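Rubber oxygenase (PDB 5O1L) cleaves the double bonds of poly(cis-1,4-isoprene) rubber oxidatively, using molecular oxygen and a non-covalently bound heme b. Local coordinates at residues A[66-71]-A[201-206]. Numbering follows the deposited sequence.
Sequences VIDRGE and VRHLLP
The imidazole of H203 meets D68 at its edge and I67 obliquely. D68 OD1 lies near the ring plane, 3.0 Å from H203 CE1, which is short for a carbon-oxygen pair. As modelled, H203 ND1 is buried against I67 without a polar partner. Both signs make the ring orientation doubtful, and a flipped ring would probably offer a nitrogen to D68. D68 OD2 stands 3.5 Å from H203 NE2, and no hydrogen bond joins the two segments. The carboxylate is turned 65° against the ring and would probably favour a protonated imidazole. I67 CD1 comes within 3.9 Å of H203 ND1, with I67 CG2 at a similar distance. CG of H203 is anti to the backbone N (chi1 -173°), which carries the ring out to the 66-71 segment. L204 adds a loose apolar touch, its CD1 4.5 Å from I67 CD1. With the ring cut back to an alanine here, a gap would probably open beside I67 CD1 and CG2, and D68 would lose the imidazole edge it faces. Helix 59-68 ends in a Schellman motif at G70; separately, R69 forms a side-on salt bridge with E71 through NE and NH1. This surface contact joins the C-terminal ends of helices 59-68 and 187-204. The second helix carries H198, the inferred axial heme ligand, and V201, which touches the heme. A second tie between these helices is the salt bridge from R202 to D60.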
ATOM      1  N   VAL A  66       1.537  24.499   9.573  1.00 27.70           N
ATOM      2  CA  VAL A  66       2.134  23.836  10.717  1.00 27.91           C
ATOM      3  C   VAL A  66       3.659  23.763  10.601  1.00 27.84           C
ATOM      4  O   VAL A  66       4.390  24.127  11.550  1.00 29.20           O
ATOM      5  CB  VAL A  66       1.481  22.453  10.951  1.00 27.37           C
ATOM      6  CG1 VAL A  66       2.244  21.642  11.990  1.00 27.54           C
ATOM      7  CG2 VAL A  66       0.005  22.661  11.329  1.00 28.31           C
ATOM      8  N   ILE A  67       4.182  23.404   9.453  1.00 26.80           N
ATOM      9  CA  ILE A  67       5.588  23.297   9.253  1.00 26.81           C
ATOM     10  C   ILE A  67       6.244  24.722   9.349  1.00 28.61           C
ATOM     11  O   ILE A  67       7.201  24.902  10.089  1.00 30.49           O
ATOM     12  CB  ILE A  67       5.923  22.643   7.916  1.00 27.69           C
ATOM     13  CG1 ILE A  67       5.555  21.157   8.002  1.00 27.06           C
ATOM     14  CG2 ILE A  67       7.386  22.770   7.600  1.00 27.90           C
ATOM     15  CD1 ILE A  67       5.410  20.480   6.637  1.00 28.59           C
ATOM     16  N   ASP A  68       5.666  25.660   8.622  1.00 28.55           N
ATOM     17  CA  ASP A  68       6.205  27.041   8.566  1.00 32.26           C
ATOM     18  C   ASP A  68       6.135  27.756   9.925  1.00 34.73           C
ATOM     19  O   ASP A  68       6.916  28.664  10.155  1.00 35.95           O
ATOM     20  CB  ASP A  68       5.484  27.841   7.471  1.00 34.40           C
ATOM     21  CG  ASP A  68       5.865  27.384   6.063  1.00 35.94           C
ATOM     22  OD1 ASP A  68       6.875  26.657   5.911  1.00 38.93           O
ATOM     23  OD2 ASP A  68       5.154  27.731   5.086  1.00 41.41           O
ATOM     24  N   ARG A  69       5.191  27.401  10.797  1.00 33.95           N
ATOM     25  CA  ARG A  69       5.115  27.974  12.153  1.00 33.48           C
ATOM     26  C   ARG A  69       5.995  27.282  13.146  1.00 33.24           C
ATOM     27  O   ARG A  69       6.031  27.725  14.308  1.00 34.62           O
ATOM     28  CB  ARG A  69       3.680  28.010  12.677  1.00 34.54           C
ATOM     29  CG  ARG A  69       2.764  28.956  11.912  1.00 36.70           C
ATOM     30  CD  ARG A  69       1.395  29.201  12.554  1.00 40.99           C
ATOM     31  NE  ARG A  69       0.756  27.924  12.932  1.00 45.47           N
ATOM     32  CZ  ARG A  69      -0.304  27.326  12.357  1.00 45.25           C
ATOM     33  NH1 ARG A  69      -0.684  26.129  12.806  1.00 45.75           N
ATOM     34  NH2 ARG A  69      -1.036  27.858  11.373  1.00 46.61           N
ATOM     35  N   GLY A  70       6.781  26.279  12.752  1.00 30.43           N
ATOM     36  CA  GLY A  70       7.675  25.572  13.632  1.00 29.50           C
ATOM     37  C   GLY A  70       6.992  24.664  14.635  1.00 30.16           C
ATOM     38  O   GLY A  70       7.551  24.308  15.666  1.00 28.96           O
ATOM     39  N   GLU A  71       5.787  24.200  14.296  1.00 28.21           N
ATOM     40  CA  GLU A  71       4.968  23.433  15.218  1.00 29.48           C
ATOM     41  C   GLU A  71       5.137  21.916  15.075  1.00 28.58           C
ATOM     42  O   GLU A  71       4.546  21.192  15.899  1.00 26.98           O
ATOM     43  CB  GLU A  71       3.532  23.810  15.066  1.00 33.95           C
ATOM     44  CG  GLU A  71       3.295  25.215  15.551  1.00 38.33           C
ATOM     45  CD  GLU A  71       1.987  25.783  15.153  1.00 43.48           C
ATOM     46  OE1 GLU A  71       1.187  25.094  14.490  1.00 45.13           O
ATOM     47  OE2 GLU A  71       1.744  26.964  15.492  1.00 52.75           O
ATOM     48  N   VAL A 201       4.972  16.155   2.963  1.00 18.05           N
ATOM     49  CA  VAL A 201       5.845  15.846   1.840  1.00 18.46           C
ATOM     50  C   VAL A 201       5.629  16.747   0.657  1.00 19.13           C
ATOM     51  O   VAL A 201       6.582  17.105  -0.039  1.00 19.59           O
ATOM     52  CB  VAL A 201       5.748  14.353   1.474  1.00 19.66           C
ATOM     53  CG1 VAL A 201       6.510  14.011   0.197  1.00 20.18           C
ATOM     54  CG2 VAL A 201       6.297  13.535   2.661  1.00 20.35           C
ATOM     55  N   ARG A 202       4.383  17.099   0.398  1.00 18.51           N
ATOM     56  CA  ARG A 202       4.053  17.965  -0.741  1.00 18.72           C
ATOM     57  C   ARG A 202       4.649  19.356  -0.537  1.00 20.73           C
ATOM     58  O   ARG A 202       4.968  20.040  -1.500  1.00 22.66           O
ATOM     59  CB  ARG A 202       2.560  18.037  -0.953  1.00 18.19           C
ATOM     60  CG  ARG A 202       1.949  16.729  -1.398  1.00 17.67           C
ATOM     61  CD  ARG A 202       0.539  16.945  -1.910  1.00 18.12           C
ATOM     62  NE  ARG A 202      -0.116  15.649  -2.079  1.00 17.81           N
ATOM     63  CZ  ARG A 202      -0.855  15.100  -1.137  1.00 16.92           C
ATOM     64  NH1 ARG A 202      -1.182  15.679   0.024  1.00 16.52           N
ATOM     65  NH2 ARG A 202      -1.264  13.814  -1.345  1.00 17.54           N
ATOM     66  N   HIS A 203       4.752  19.785   0.717  1.00 21.38           N
ATOM     67  CA  HIS A 203       5.405  21.061   1.015  1.00 23.46           C
ATOM     68  C   HIS A 203       6.936  20.932   0.967  1.00 24.44           C
ATOM     69  O   HIS A 203       7.640  21.861   0.517  1.00 23.72           O
ATOM     70  CB  HIS A 203       4.912  21.526   2.360  1.00 24.68           C
ATOM     71  CG  HIS A 203       5.354  22.913   2.736  1.00 27.26           C
ATOM     72  ND1 HIS A 203       6.116  23.171   3.849  1.00 32.06           N
ATOM     73  CD2 HIS A 203       5.132  24.106   2.133  1.00 29.49           C
ATOM     74  CE1 HIS A 203       6.363  24.470   3.914  1.00 29.58           C
ATOM     75  NE2 HIS A 203       5.806  25.056   2.872  1.00 31.38           N
ATOM     76  N   LEU A 204       7.486  19.800   1.369  1.00 23.47           N
ATOM     77  CA  LEU A 204       8.925  19.600   1.528  1.00 24.02           C
ATOM     78  C   LEU A 204       9.651  19.210   0.271  1.00 25.94           C
ATOM     79  O   LEU A 204      10.700  19.793  -0.045  1.00 25.84           O
ATOM     80  CB  LEU A 204       9.222  18.562   2.622  1.00 24.08           C
ATOM     81  CG  LEU A 204       8.747  19.096   3.966  1.00 25.64           C
ATOM     82  CD1 LEU A 204       8.770  17.999   5.005  1.00 26.09           C
ATOM     83  CD2 LEU A 204       9.612  20.266   4.435  1.00 26.00           C
ATOM     84  N   LEU A 205       9.167  18.199  -0.466  1.00 22.66           N
ATOM     85  CA  LEU A 205       9.936  17.650  -1.569  1.00 24.73           C
ATOM     86  C   LEU A 205      10.237  18.692  -2.670  1.00 25.73           C
ATOM     87  O   LEU A 205      11.312  18.581  -3.257  1.00 27.61           O
ATOM     88  CB  LEU A 205       9.295  16.393  -2.181  1.00 24.68           C
ATOM     89  CG  LEU A 205       9.720  15.078  -1.605  1.00 25.88           C
ATOM     90  CD1 LEU A 205       8.960  13.898  -2.266  1.00 25.10           C
ATOM     91  CD2 LEU A 205      11.220  14.770  -1.652  1.00 26.28           C
ATOM     92  N   PRO A 206       9.281  19.607  -2.985  1.00 25.27           N
ATOM     93  CA  PRO A 206       9.645  20.584  -4.025  1.00 27.09           C
ATOM     94  C   PRO A 206      10.802  21.487  -3.634  1.00 28.62           C
ATOM     95  O   PRO A 206      11.378  22.119  -4.511  1.00 29.08           O
ATOM     96  CB  PRO A 206       8.357  21.356  -4.237  1.00 26.42           C
ATOM     97  CG  PRO A 206       7.299  20.354  -3.928  1.00 25.48           C
ATOM     98  CD  PRO A 206       7.844  19.748  -2.667  1.00 24.81           C
TER